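Local coordinates for magnesium-protoporphyrin O-methyltransferase (Synechocystis sp., PDB 4QDJ), which transfers a methyl group from S-adenosylmethionine to magnesium protoporphyrin IX, forming its monomethyl ester on the way to chlorophyll, at residues Val48-Val52 with Ser75-Leu80; Leu61-Cys67 with Ala83-Tyr88; Val97-Gln101 with Gln113-Thr118; Leu121-Gly126 with His151-Leu155; Cys133-Ile138 with Ile161-Ala165. All coordinates share one frame; numbering follows the deposited sequence. Where two conformers were deposited one is given.

Interaction 1 (Val48-Val52 with Ser75-Leu80)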
# COMPACT_ATOMS: atom_id res chain seq x y z
N VAL A 48 1.31 -8.65 -3.25
CA VAL A 48 2.55 -8.37 -2.56
C VAL A 48 3.74 -9.04 -3.24
O VAL A 48 4.74 -8.40 -3.55
CB VAL A 48 2.48 -8.80 -1.08
CG1 VAL A 48 3.86 -8.73 -0.43
CG2 VAL A 48 1.49 -7.92 -0.32
N ASP A 49 3.61 -10.34 -3.51
CA ASP A 49 4.69 -11.10 -4.13
C ASP A 49 5.05 -10.58 -5.52
O ASP A 49 6.22 -10.58 -5.90
CB ASP A 49 4.36 -12.59 -4.18
CG ASP A 49 4.44 -13.26 -2.82
OD1 ASP A 49 5.05 -12.69 -1.90
OD2 ASP A 49 3.88 -14.37 -2.67
N SER A 50 4.05 -10.13 -6.27
CA SER A 50 4.28 -9.58 -7.61
C SER A 50 5.11 -8.30 -7.55
O SER A 50 6.01 -8.09 -8.36
CB SER A 50 2.95 -9.30 -8.32
OG SER A 50 2.29 -10.51 -8.68
N VAL A 51 4.80 -7.45 -6.58
CA VAL A 51 5.52 -6.19 -6.43
C VAL A 51 6.96 -6.43 -5.95
O VAL A 51 7.90 -5.85 -6.48
CB VAL A 51 4.77 -5.21 -5.50
CG1 VAL A 51 5.63 -3.99 -5.18
CG2 VAL A 51 3.46 -4.80 -6.14
N VAL A 52 7.12 -7.30 -4.96
CA VAL A 52 8.45 -7.68 -4.50
C VAL A 52 9.27 -8.23 -5.66
O VAL A 52 10.44 -7.87 -5.84
CB VAL A 52 8.38 -8.72 -3.36
CG1 VAL A 52 9.78 -9.24 -3.02
CG2 VAL A 52 7.73 -8.11 -2.12
N SER A 75 2.86 -6.13 5.39
CA SER A 75 2.90 -7.27 4.47
C SER A 75 3.89 -7.06 3.33
O SER A 75 4.51 -8.02 2.86
CB SER A 75 1.52 -7.56 3.91
OG SER A 75 0.61 -7.91 4.94
N LEU A 76 4.02 -5.82 2.87
CA LEU A 76 4.99 -5.50 1.83
C LEU A 76 6.30 -4.98 2.42
O LEU A 76 7.38 -5.32 1.94
CB LEU A 76 4.42 -4.47 0.85
CG LEU A 76 5.39 -4.02 -0.24
CD1 LEU A 76 5.71 -5.16 -1.20
CD2 LEU A 76 4.84 -2.82 -0.99
N SER A 77 6.19 -4.16 3.46
CA SER A 77 7.37 -3.53 4.07
C SER A 77 8.41 -4.53 4.54
O SER A 77 9.61 -4.35 4.32
CB SER A 77 6.95 -2.65 5.25
OG SER A 77 6.22 -1.52 4.82
N ILE A 78 7.95 -5.58 5.20
CA ILE A 78 8.86 -6.58 5.76
C ILE A 78 9.65 -7.35 4.69
O ILE A 78 10.88 -7.39 4.76
CB ILE A 78 8.14 -7.49 6.77
CG1 ILE A 78 7.68 -6.66 7.98
CG2 ILE A 78 9.05 -8.63 7.22
CD1 ILE A 78 6.74 -7.39 8.92
N PRO A 79 8.97 -7.94 3.68
CA PRO A 79 9.78 -8.62 2.66
C PRO A 79 10.71 -7.70 1.86
O PRO A 79 11.76 -8.15 1.42
CB PRO A 79 8.74 -9.28 1.75
CG PRO A 79 7.46 -8.60 2.05
CD PRO A 79 7.53 -8.19 3.49
N LEU A 80 10.34 -6.43 1.69
CA LEU A 80 11.24 -5.50 1.02
C LEU A 80 12.48 -5.24 1.87
O LEU A 80 13.60 -5.19 1.36
CB LEU A 80 10.54 -4.18 0.67
CG LEU A 80 9.50 -4.26 -0.45
CD1 LEU A 80 8.93 -2.88 -0.75
CD2 LEU A 80 10.12 -4.87 -1.71
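Val48, Val51 and Val52 of helix 35-58 close around the branched end of Leu76 in segment 75-80, joining two helices of the class I methyltransferase (Rossmann-like) fold. The CG of Leu76 lies anti to the backbone N (chi1 177°), which carries CD1 into the valines. Val52 CG2 comes within 3.7 Å of Leu76 CD1, the two side chains sliding past each other in opposite directions, and Val48 passes Leu76 in the same way. Val51 instead crosses Leu76 at about a right angle, its CG1 4.1 Å from Leu76 CD1. One methyl group thus meets three valines, two alongside and one across.

Val52 CG2 also lies 4.0 Å from CD2 of Leu80, one turn beyond Leu76, and grazes the Pro79 ring at CB. This methyl is therefore shared by three side chains of the second segment. The interface is apolar, held by shape and burial, and Leu134 packs on both Val51 and Leu76 from the loop after strand 130-133. Toward the bound S-adenosylmethionine, which touches Ser75, the valine surface meets backbone: Val48 CG1 rests 3.4 Å from the carbonyl O of Ser75.

Interaction 2 (Leu61-Cys67 with Ala83-Tyr88)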
# COMPACT_ATOMS: atom_id res chain seq x y z
N LEU A 61 17.51 -3.23 -5.51
CA LEU A 61 16.73 -3.14 -4.28
C LEU A 61 17.55 -2.93 -2.99
O LEU A 61 17.14 -2.15 -2.13
CB LEU A 61 15.78 -4.34 -4.15
CG LEU A 61 14.68 -4.22 -3.10
CD1 LEU A 61 13.87 -2.95 -3.30
CD2 LEU A 61 13.77 -5.44 -3.14
N PRO A 62 18.70 -3.62 -2.85
CA PRO A 62 19.49 -3.34 -1.64
C PRO A 62 19.90 -1.88 -1.53
O PRO A 62 20.56 -1.35 -2.43
CB PRO A 62 20.72 -4.23 -1.82
CG PRO A 62 20.23 -5.37 -2.63
CD PRO A 62 19.24 -4.77 -3.59
N GLY A 63 19.49 -1.23 -0.44
CA GLY A 63 19.84 0.16 -0.20
C GLY A 63 18.87 1.16 -0.81
O GLY A 63 19.01 2.37 -0.61
N LEU A 64 17.88 0.67 -1.55
CA LEU A 64 16.92 1.54 -2.22
C LEU A 64 15.96 2.19 -1.22
O LEU A 64 15.42 1.51 -0.34
CB LEU A 64 16.13 0.76 -3.26
CG LEU A 64 15.30 1.58 -4.25
CD1 LEU A 64 16.23 2.33 -5.20
CD2 LEU A 64 14.34 0.69 -5.02
N LEU A 65 15.76 3.49 -1.34
CA LEU A 65 14.82 4.19 -0.47
C LEU A 65 13.39 4.01 -0.96
O LEU A 65 13.03 4.47 -2.05
CB LEU A 65 15.16 5.67 -0.35
CG LEU A 65 16.04 6.05 0.85
CD1 LEU A 65 17.45 5.52 0.67
CD2 LEU A 65 16.04 7.56 1.06
N VAL A 66 12.58 3.34 -0.14
CA VAL A 66 11.21 3.01 -0.51
C VAL A 66 10.22 3.52 0.53
O VAL A 66 10.40 3.31 1.73
CB VAL A 66 11.03 1.48 -0.64
CG1 VAL A 66 9.59 1.13 -0.99
CG2 VAL A 66 11.99 0.92 -1.68
N CYS A 67 9.18 4.20 0.06
CA CYS A 67 8.08 4.62 0.91
C CYS A 67 6.91 3.66 0.70
O CYS A 67 6.45 3.47 -0.43
CB CYS A 67 7.65 6.05 0.57
SG CYS A 67 6.13 6.60 1.38
N ALA A 83 14.85 -8.04 1.77
CA ALA A 83 15.62 -8.03 0.53
C ALA A 83 16.65 -6.90 0.48
O ALA A 83 17.36 -6.74 -0.52
CB ALA A 83 14.68 -7.96 -0.67
N GLY A 84 16.72 -6.11 1.55
CA GLY A 84 17.74 -5.08 1.66
C GLY A 84 17.31 -3.64 1.44
O GLY A 84 18.13 -2.73 1.55
N ALA A 85 16.03 -3.42 1.13
CA ALA A 85 15.55 -2.06 0.90
C ALA A 85 15.55 -1.25 2.19
O ALA A 85 15.43 -1.80 3.29
CB ALA A 85 14.16 -2.08 0.30
N LEU A 86 15.69 0.06 2.05
CA LEU A 86 15.51 0.98 3.17
C LEU A 86 14.07 1.44 3.14
O LEU A 86 13.71 2.33 2.37
CB LEU A 86 16.47 2.16 3.06
CG LEU A 86 17.95 1.77 3.00
CD1 LEU A 86 18.83 3.01 3.00
CD2 LEU A 86 18.30 0.84 4.15
N VAL A 87 13.24 0.82 3.98
CA VAL A 87 11.80 0.97 3.89
C VAL A 87 11.24 1.91 4.95
O VAL A 87 11.54 1.78 6.14
CB VAL A 87 11.09 -0.40 4.02
CG1 VAL A 87 9.58 -0.23 3.90
CG2 VAL A 87 11.61 -1.36 2.96
N TYR A 88 10.43 2.86 4.49
CA TYR A 88 9.75 3.79 5.38
C TYR A 88 8.26 3.56 5.22
O TYR A 88 7.64 4.02 4.26
CB TYR A 88 10.13 5.23 5.03
CG TYR A 88 11.61 5.52 5.24
CD1 TYR A 88 12.57 5.02 4.37
CD2 TYR A 88 12.04 6.26 6.33
CE1 TYR A 88 13.91 5.26 4.57
CE2 TYR A 88 13.38 6.51 6.54
CZ TYR A 88 14.31 6.01 5.65
OH TYR A 88 15.65 6.26 5.86
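Strands 65-67 and 86-88 run parallel, their axes 4.8 Å apart at closest approach and 23° from each other, with Leu65, Val66 and Cys67 in register with Leu86, Val87 and Tyr88. The ladder zigzags from Leu86 N to Leu64 O, from Val66 N to Leu86 O (2.9 Å) and from Tyr88 N to Val66 O (2.8 Å). Ahead of it, Gly63 N, in the type II turn from Leu61 to Leu64, reaches Gly84 O at 2.8 Å from above the carbonyl plane. Gly84, just past helix 77-82, has positive phi and completes a Schellman motif; a side chain there would press on Pro62 CA.

On the face bearing Leu65, Leu86 and Tyr88, Leu65 and Leu86 cross obliquely, with their CD1 atoms 3.7 Å apart. The CG of Leu86, anti to its carbonyl carbon (chi1 -58°), lets CD1 lie 3.7 Å from Gly63 O as well. Replacing Leu86 with an alanine would probably leave Leu65 CD1 without this partner and open a gap beside the Gly63 carbonyl. Further along, the Tyr88 ring turns its edge to Val66 O. Near the turn, Leu61 divides its branches, CD2 meeting Ala83 CB at 3.6 Å and CD1 meeting Ala85 CB at 3.7 Å.

The two strands and helix 77-82 form a beta-alpha-beta unit. The chemistry of the contact implies a division of labour: backbone bonds set the register, while the small alanines let Leu61 fit closely against the chain leaving the helix.

Interaction 3 (Val97-Gln101 with Gln113-Thr118)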
# COMPACT_ATOMS: atom_id res chain seq x y z
N VAL A 97 -0.10 0.01 12.42
CA VAL A 97 1.32 0.36 12.56
C VAL A 97 1.98 -0.42 13.69
O VAL A 97 3.09 -0.94 13.54
CB VAL A 97 1.50 1.88 12.84
CG1 VAL A 97 2.91 2.17 13.33
CG2 VAL A 97 1.17 2.69 11.61
N GLY A 98 1.30 -0.49 14.83
CA GLY A 98 1.83 -1.19 15.99
C GLY A 98 2.06 -2.66 15.70
O GLY A 98 3.06 -3.24 16.12
N GLU A 99 1.13 -3.27 14.97
CA GLU A 99 1.25 -4.67 14.60
C GLU A 99 2.40 -4.87 13.61
O GLU A 99 3.14 -5.85 13.69
CB GLU A 99 -0.07 -5.19 14.02
CG GLU A 99 -0.06 -6.68 13.69
CD GLU A 99 -0.00 -7.55 14.93
OE1 GLU A 99 -0.32 -7.06 16.04
OE2 GLU A 99 0.36 -8.74 14.80
N ALA A 100 2.54 -3.93 12.67
CA ALA A 100 3.63 -3.99 11.70
C ALA A 100 4.98 -4.03 12.41
O ALA A 100 5.85 -4.84 12.08
CB ALA A 100 3.57 -2.81 10.74
N GLN A 101 5.15 -3.15 13.39
CA GLN A 101 6.39 -3.10 14.16
C GLN A 101 6.61 -4.38 14.96
O GLN A 101 7.73 -4.88 15.05
CB GLN A 101 6.41 -1.88 15.07
CG GLN A 101 7.63 -1.81 15.99
CD GLN A 101 8.95 -1.88 15.23
OE1 GLN A 101 9.07 -1.41 14.10
NE2 GLN A 101 9.95 -2.49 15.86
N GLN A 113 15.42 -3.41 9.65
CA GLN A 113 13.98 -3.26 9.90
C GLN A 113 13.44 -2.08 9.09
O GLN A 113 14.14 -1.10 8.88
CB GLN A 113 13.71 -2.98 11.38
CG GLN A 113 13.82 -4.17 12.31
CD GLN A 113 13.29 -3.86 13.70
OE1 GLN A 113 12.58 -2.87 13.89
NE2 GLN A 113 13.62 -4.70 14.67
N PRO A 114 12.17 -2.18 8.66
CA PRO A 114 11.56 -0.95 8.14
C PRO A 114 11.36 0.02 9.29
O PRO A 114 11.38 -0.38 10.46
CB PRO A 114 10.18 -1.42 7.65
CG PRO A 114 10.28 -2.90 7.54
CD PRO A 114 11.26 -3.33 8.59
N THR A 115 11.18 1.29 8.97
CA THR A 115 10.76 2.30 9.94
C THR A 115 9.26 2.51 9.80
O THR A 115 8.78 2.73 8.69
CB THR A 115 11.47 3.64 9.67
OG1 THR A 115 12.88 3.49 9.87
CG2 THR A 115 10.94 4.74 10.58
N PHE A 116 8.52 2.47 10.91
CA PHE A 116 7.07 2.62 10.85
C PHE A 116 6.58 3.88 11.57
O PHE A 116 7.04 4.19 12.67
CB PHE A 116 6.37 1.39 11.44
CG PHE A 116 6.58 0.14 10.64
CD1 PHE A 116 6.02 0.00 9.38
CD2 PHE A 116 7.33 -0.91 11.16
CE1 PHE A 116 6.20 -1.16 8.65
CE2 PHE A 116 7.51 -2.08 10.43
CZ PHE A 116 6.95 -2.20 9.17
N MET A 117 5.64 4.57 10.95
CA MET A 117 5.10 5.81 11.51
C MET A 117 3.58 5.84 11.35
O MET A 117 3.05 5.37 10.34
CB MET A 117 5.72 7.01 10.79
CG MET A 117 5.29 8.36 11.32
SD MET A 117 6.20 9.71 10.54
CE MET A 117 5.61 9.60 8.86
N THR A 118 2.88 6.38 12.34
CA THR A 118 1.45 6.61 12.21
C THR A 118 1.23 7.98 11.59
O THR A 118 1.55 9.01 12.20
CB THR A 118 0.73 6.55 13.56
OG1 THR A 118 0.96 5.28 14.17
CG2 THR A 118 -0.77 6.76 13.36
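Phe116 and Ala100 meet because the phenylalanine CG stands anti to its carbonyl carbon (chi1 -66°), setting the ring against helix 97-101. Ala100 CB sits over the centre of one ring face, 3.8 Å from the centroid and only 12° off the normal, a CH-pi contact. Gln101 approaches the same ring differently. Its chain leaves with CG anti to the backbone N and bends at the next bond, bringing OE1 to the ring edge, 3.5 Å from Phe116 CD2. The amide and ring planes are 66° apart, so the carboxamide is turned steeply against the ring.

This is the return half of a beta-alpha-beta crossover of the Rossmann-like fold, in which helix 94-108 leads from strand 86-91 to strand 115-118. Helix 97-101 and strand 115-118 run nearly antiparallel, with their axes 8.3 Å apart at closest approach. Val97 fills the other end of the contact: CG1 slides past Phe116 CB at 4.0 Å, while CG2 lies 3.5 Å from Met117 O and also touches Thr118 OG1.

The polar end is made by two glutamines whose chains cross at about a right angle. Gln101 NE2 donates a weak hydrogen bond to Gln113 OE1, 3.3 Å long but fairly straight, with the two amide planes moderately tilted against each other. Gln113 NE2 is bonded to Gln105, one turn further along the helix, so the Gln113 amide uses both its oxygen and its nitrogen to hold helix 94-108. Ala104, also on that helix, packs against the Phe116 ring.

Interaction 4 (Leu121-Gly126 with His151-Leu155). With SAM (S-adenosylmethionine), chain B.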
# COMPACT_ATOMS: atom_id res chain seq x y z
N LEU A 121 -1.18 9.53 4.74
CA LEU A 121 -0.23 9.58 3.63
C LEU A 121 -0.17 10.96 2.97
O LEU A 121 0.85 11.33 2.38
CB LEU A 121 -0.50 8.48 2.61
CG LEU A 121 -1.83 8.44 1.83
CD1 LEU A 121 -1.79 9.35 0.60
CD2 LEU A 121 -2.15 7.01 1.44
N ALA A 122 -1.26 11.71 3.07
CA ALA A 122 -1.32 13.05 2.50
C ALA A 122 -0.44 14.04 3.27
O ALA A 122 -0.22 15.16 2.82
CB ALA A 122 -2.76 13.55 2.46
N GLN A 123 0.07 13.62 4.42
CA GLN A 123 0.91 14.48 5.25
C GLN A 123 2.38 14.08 5.20
O GLN A 123 3.22 14.71 5.85
CB GLN A 123 0.41 14.48 6.70
CG GLN A 123 -1.01 15.00 6.86
CD GLN A 123 -1.16 16.44 6.40
OE1 GLN A 123 -0.30 17.28 6.67
NE2 GLN A 123 -2.24 16.72 5.69
N LEU A 124 2.70 13.05 4.42
CA LEU A 124 4.08 12.60 4.28
C LEU A 124 4.94 13.63 3.58
O LEU A 124 4.48 14.35 2.69
CB LEU A 124 4.13 11.28 3.51
CG LEU A 124 3.52 10.05 4.18
CD1 LEU A 124 3.54 8.87 3.23
CD2 LEU A 124 4.26 9.71 5.47
N GLY A 125 6.21 13.70 3.98
CA GLY A 125 7.17 14.59 3.35
C GLY A 125 8.40 13.83 2.91
O GLY A 125 8.43 12.60 2.93
N GLY A 126 9.43 14.57 2.49
CA GLY A 126 10.67 13.96 2.07
C GLY A 126 10.62 13.43 0.65
O GLY A 126 9.63 13.60 -0.06
N HIS A 151 -0.16 13.72 -4.37
CA HIS A 151 0.75 13.93 -3.25
C HIS A 151 1.85 12.87 -3.21
O HIS A 151 3.02 13.20 -3.01
CB HIS A 151 0.01 13.95 -1.91
CG HIS A 151 0.90 14.25 -0.75
ND1 HIS A 151 1.34 15.53 -0.47
CD2 HIS A 151 1.47 13.45 0.18
CE1 HIS A 151 2.12 15.50 0.59
NE2 HIS A 151 2.22 14.25 1.00
N LEU A 152 1.47 11.62 -3.41
CA LEU A 152 2.44 10.53 -3.44
C LEU A 152 3.45 10.74 -4.55
O LEU A 152 4.65 10.48 -4.38
CB LEU A 152 1.73 9.18 -3.60
CG LEU A 152 0.87 8.73 -2.42
CD1 LEU A 152 0.15 7.44 -2.75
CD2 LEU A 152 1.73 8.56 -1.17
N ALA A 153 2.97 11.22 -5.70
CA ALA A 153 3.84 11.50 -6.83
C ALA A 153 4.91 12.53 -6.47
O ALA A 153 6.05 12.44 -6.92
CB ALA A 153 3.03 11.96 -8.03
N SER A 154 4.53 13.50 -5.64
CA SER A 154 5.46 14.56 -5.24
C SER A 154 6.58 14.03 -4.35
O SER A 154 7.59 14.70 -4.15
CB SER A 154 4.71 15.70 -4.55
OG SER A 154 4.34 15.35 -3.22
N LEU A 155 6.39 12.84 -3.79
CA LEU A 155 7.39 12.23 -2.93
C LEU A 155 8.32 11.32 -3.72
O LEU A 155 9.38 10.93 -3.22
CB LEU A 155 6.72 11.42 -1.82
CG LEU A 155 5.60 12.10 -1.02
CD1 LEU A 155 5.04 11.14 0.02
CD2 LEU A 155 6.09 13.39 -0.38
N SAM B . -0.94 -1.61 1.83
CA SAM B . -1.13 -2.66 2.83
C SAM B . -1.07 -4.04 2.19
O SAM B . -1.35 -4.19 1.00
OXT SAM B . -0.73 -5.02 2.84
CB SAM B . -2.44 -2.48 3.61
CG SAM B . -3.73 -2.46 2.81
SD SAM B . -5.20 -2.34 3.88
CE SAM B . -6.51 -2.93 2.78
C5' SAM B . -5.52 -0.56 3.79
C4' SAM B . -4.65 0.21 4.77
O4' SAM B . -4.57 1.55 4.34
C3' SAM B . -5.20 0.22 6.19
O3' SAM B . -4.20 -0.21 7.08
C2' SAM B . -5.52 1.68 6.46
O2' SAM B . -5.26 2.04 7.79
C1' SAM B . -4.60 2.38 5.48
N9 SAM B . -5.05 3.73 5.11
C8 SAM B . -6.31 4.12 4.74
N7 SAM B . -6.28 5.45 4.49
C5 SAM B . -5.02 5.91 4.69
C6 SAM B . -4.45 7.17 4.59
N6 SAM B . -5.19 8.21 4.22
N1 SAM B . -3.11 7.33 4.87
C2 SAM B . -2.35 6.24 5.26
N3 SAM B . -2.92 4.99 5.37
C4 SAM B . -4.24 4.83 5.08
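The adenine end of the S-adenosylmethionine pocket is bordered by the loop 121-126, which rests on the C-terminal part of helix 142-155. His151 makes the polar link between them: its NE2 donates to Leu124 O at 2.8 Å, on a lone pair in the carbonyl plane, although the N-H is bent to 139° and the oxygen lies somewhat out of the ring plane. The CG of His151 is anti to the backbone N (chi1 -176°), which directs the imidazole into the loop. Ala122 O sits 3.1 Å above one ring face, offset toward the rim, while Ser154 OG lies over the opposite face. A phenylalanine in place of His151 would probably leave Leu124 O without its donor and set the loop freer to shift against the helix.

Apolar side chains complete the contact. Leu155 CD1 packs on Leu124 CB at 3.6 Å, and Leu155 CD2 reaches the carbonyl oxygens of Leu124 and Gly126. Leu121 and Leu152 cross at about a right angle, with Leu121 CD1 4.0 Å from Leu152 CD2. Leu121 CG occupies the crowded position between backbone N and carbonyl carbon (chi1 63°), which lays the side chain over one face of the adenine near N1, with CG itself 3.5 Å from that atom.

The backbone N of Leu121 meets N1 at the edge of the base, donating a nearly straight 2.9 Å hydrogen bond. Recognition of adenine N1 by a backbone amide in the loop after a strand is a familiar feature of class I methyltransferases.

Interaction 5 (Cys133-Ile138 with Ile161-Ala165). With SAM (S-adenosylmethionine), chain B.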
# COMPACT_ATOMS: atom_id res chain seq x y z
N CYS A 133 1.88 2.31 -2.95
CA CYS A 133 0.61 2.40 -2.26
C CYS A 133 -0.32 1.30 -2.75
O CYS A 133 -0.93 1.42 -3.81
CB CYS A 133 -0.02 3.78 -2.50
SG CYS A 133 -1.51 4.12 -1.56
N LEU A 134 -0.39 0.21 -1.98
CA LEU A 134 -1.15 -0.97 -2.39
C LEU A 134 -2.46 -1.12 -1.62
O LEU A 134 -2.46 -1.10 -0.39
CB LEU A 134 -0.33 -2.24 -2.19
CG LEU A 134 1.01 -2.37 -2.93
CD1 LEU A 134 1.59 -3.76 -2.70
CD2 LEU A 134 0.84 -2.09 -4.42
N ASP A 135 -3.55 -1.30 -2.36
CA ASP A 135 -4.86 -1.59 -1.78
C ASP A 135 -5.29 -0.58 -0.72
O ASP A 135 -5.88 -0.93 0.30
CB ASP A 135 -4.91 -3.02 -1.21
CG ASP A 135 -4.73 -4.09 -2.27
OD1 ASP A 135 -4.70 -3.76 -3.48
OD2 ASP A 135 -4.64 -5.28 -1.90
N VAL A 136 -4.98 0.69 -0.98
CA VAL A 136 -5.37 1.77 -0.08
C VAL A 136 -6.40 2.67 -0.76
O VAL A 136 -7.38 3.09 -0.13
CB VAL A 136 -4.14 2.61 0.33
CG1 VAL A 136 -4.57 3.83 1.15
CG2 VAL A 136 -3.15 1.76 1.11
N LEU A 137 -6.19 2.93 -2.04
CA LEU A 137 -7.05 3.83 -2.81
C LEU A 137 -8.49 3.34 -2.90
O LEU A 137 -9.40 4.12 -3.17
CB LEU A 137 -6.48 4.05 -4.21
CG LEU A 137 -5.11 4.73 -4.28
CD1 LEU A 137 -4.62 4.81 -5.71
CD2 LEU A 137 -5.16 6.11 -3.63
N ILE A 138 -8.69 2.05 -2.66
CA ILE A 138 -10.02 1.44 -2.67
C ILE A 138 -10.95 2.07 -1.63
O ILE A 138 -12.17 1.97 -1.74
CB ILE A 138 -9.93 -0.09 -2.46
CG1 ILE A 138 -11.27 -0.77 -2.73
CG2 ILE A 138 -9.40 -0.41 -1.06
CD1 ILE A 138 -11.23 -2.28 -2.64
N ILE A 161 4.30 3.08 -7.48
CA ILE A 161 3.56 1.85 -7.74
C ILE A 161 2.24 1.89 -6.99
O ILE A 161 2.22 2.15 -5.79
CB ILE A 161 4.37 0.61 -7.32
CG1 ILE A 161 5.62 0.48 -8.20
CG2 ILE A 161 3.52 -0.65 -7.41
CD1 ILE A 161 6.62 -0.53 -7.69
N LEU A 162 1.14 1.64 -7.70
CA LEU A 162 -0.19 1.69 -7.11
C LEU A 162 -0.97 0.43 -7.44
O LEU A 162 -0.76 -0.19 -8.47
CB LEU A 162 -0.98 2.88 -7.67
CG LEU A 162 -0.41 4.29 -7.61
CD1 LEU A 162 -1.32 5.24 -8.37
CD2 LEU A 162 -0.24 4.73 -6.17
N SER A 163 -1.89 0.06 -6.55
CA SER A 163 -2.89 -0.95 -6.90
C SER A 163 -4.28 -0.45 -6.54
O SER A 163 -4.46 0.33 -5.60
CB SER A 163 -2.59 -2.30 -6.25
OG SER A 163 -2.81 -2.27 -4.85
N PHE A 164 -5.27 -0.89 -7.31
CA PHE A 164 -6.65 -0.46 -7.11
C PHE A 164 -7.59 -1.49 -7.69
O PHE A 164 -7.19 -2.33 -8.50
CB PHE A 164 -6.88 0.91 -7.78
CG PHE A 164 -6.65 0.90 -9.27
CD1 PHE A 164 -5.38 1.04 -9.79
CD2 PHE A 164 -7.72 0.78 -10.14
CE1 PHE A 164 -5.17 1.03 -11.16
CE2 PHE A 164 -7.52 0.78 -11.51
CZ PHE A 164 -6.24 0.91 -12.02
N ALA A 165 -8.85 -1.44 -7.26
CA ALA A 165 -9.88 -2.29 -7.84
C ALA A 165 -10.43 -1.59 -9.08
O ALA A 165 -10.99 -0.50 -8.97
CB ALA A 165 -10.99 -2.54 -6.84
N SAM B . -0.94 -1.61 1.83
CA SAM B . -1.13 -2.66 2.83
C SAM B . -1.07 -4.04 2.19
O SAM B . -1.35 -4.19 1.00
OXT SAM B . -0.73 -5.02 2.84
CB SAM B . -2.44 -2.48 3.61
CG SAM B . -3.73 -2.46 2.81
SD SAM B . -5.20 -2.34 3.88
CE SAM B . -6.51 -2.93 2.78
C5' SAM B . -5.52 -0.56 3.79
C4' SAM B . -4.65 0.21 4.77
O4' SAM B . -4.57 1.55 4.34
C3' SAM B . -5.20 0.22 6.19
O3' SAM B . -4.20 -0.21 7.08
C2' SAM B . -5.52 1.68 6.46
O2' SAM B . -5.26 2.04 7.79
C1' SAM B . -4.60 2.38 5.48
N9 SAM B . -5.05 3.73 5.11
C8 SAM B . -6.31 4.12 4.74
N7 SAM B . -6.28 5.45 4.49
C5 SAM B . -5.02 5.91 4.69
C6 SAM B . -4.45 7.17 4.59
N6 SAM B . -5.19 8.21 4.22
N1 SAM B . -3.11 7.33 4.87
C2 SAM B . -2.35 6.24 5.26
N3 SAM B . -2.92 4.99 5.37
C4 SAM B . -4.24 4.83 5.08
O HOH W 1 -3.81 1.84 -3.45
O HOH W 2 -6.84 0.06 -3.80
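Asp135 takes up left-handed backbone angles (phi 54°, psi 39°) just where the chain leaves the sheet, and its carboxylate turns back to Ser163. Ser163 OG donates to Asp135 OD1 at 2.8 Å, meeting it from above the carboxylate plane. The hydroxyl occupies the position between its own backbone N and carbonyl carbon (chi1 71°), which aims it at the bend. Tyr220 and Ser222 also bond the carboxylate, so this buried group has three hydroxyl partners.

Before the bend the strands pair in parallel: Cys133 N donates to Ile161 O at 2.9 Å and Ser163 N to Cys133 O at 3.2 Å. Where the chains part, water 1 spans the bend, donating to Cys133 O and Ser163 O and accepting from Val136 N. On the pocket side, Leu134 O accepts a 2.7 Å hydrogen bond from the amino N of S-adenosylmethionine, Asp135 O lies 3.2 Å from the methyl CE, and Val136 CG2 packs against the ribose O4'.

Also before the bend, Cys133 CB packs on Leu162 CD2 at 3.8 Å. Helix 142-155 flanks this side through Leu152 and Ile149, helix 35-58 packs against Leu134 and Ile161, and strand 221-229 pairs with strand 159-164.

How the interactions relate
From the N terminus, interaction 1 closes the span from helix 35-58 through strand 65-69 to helix 77-82. Interaction 2 crosses it, since 61-67 falls between the segments of interaction 1, and the two meet where Leu80 O probably bonds Ala85 N. Interaction 3 follows in series, closing the next crossover; Val87 O with Thr115 N, a probable hydrogen bond, joins it to interaction 2 within the sheet. Interactions 4 and 5 cross in turn: 133-138 precedes 151-155, and 161-165 follows it. Both touch S-adenosylmethionine, and Leu152 packs on Cys133 between them. Leu134 carries interaction 5 to interaction 1, while Leu124 joins interaction 4 to Cys67 and Met117.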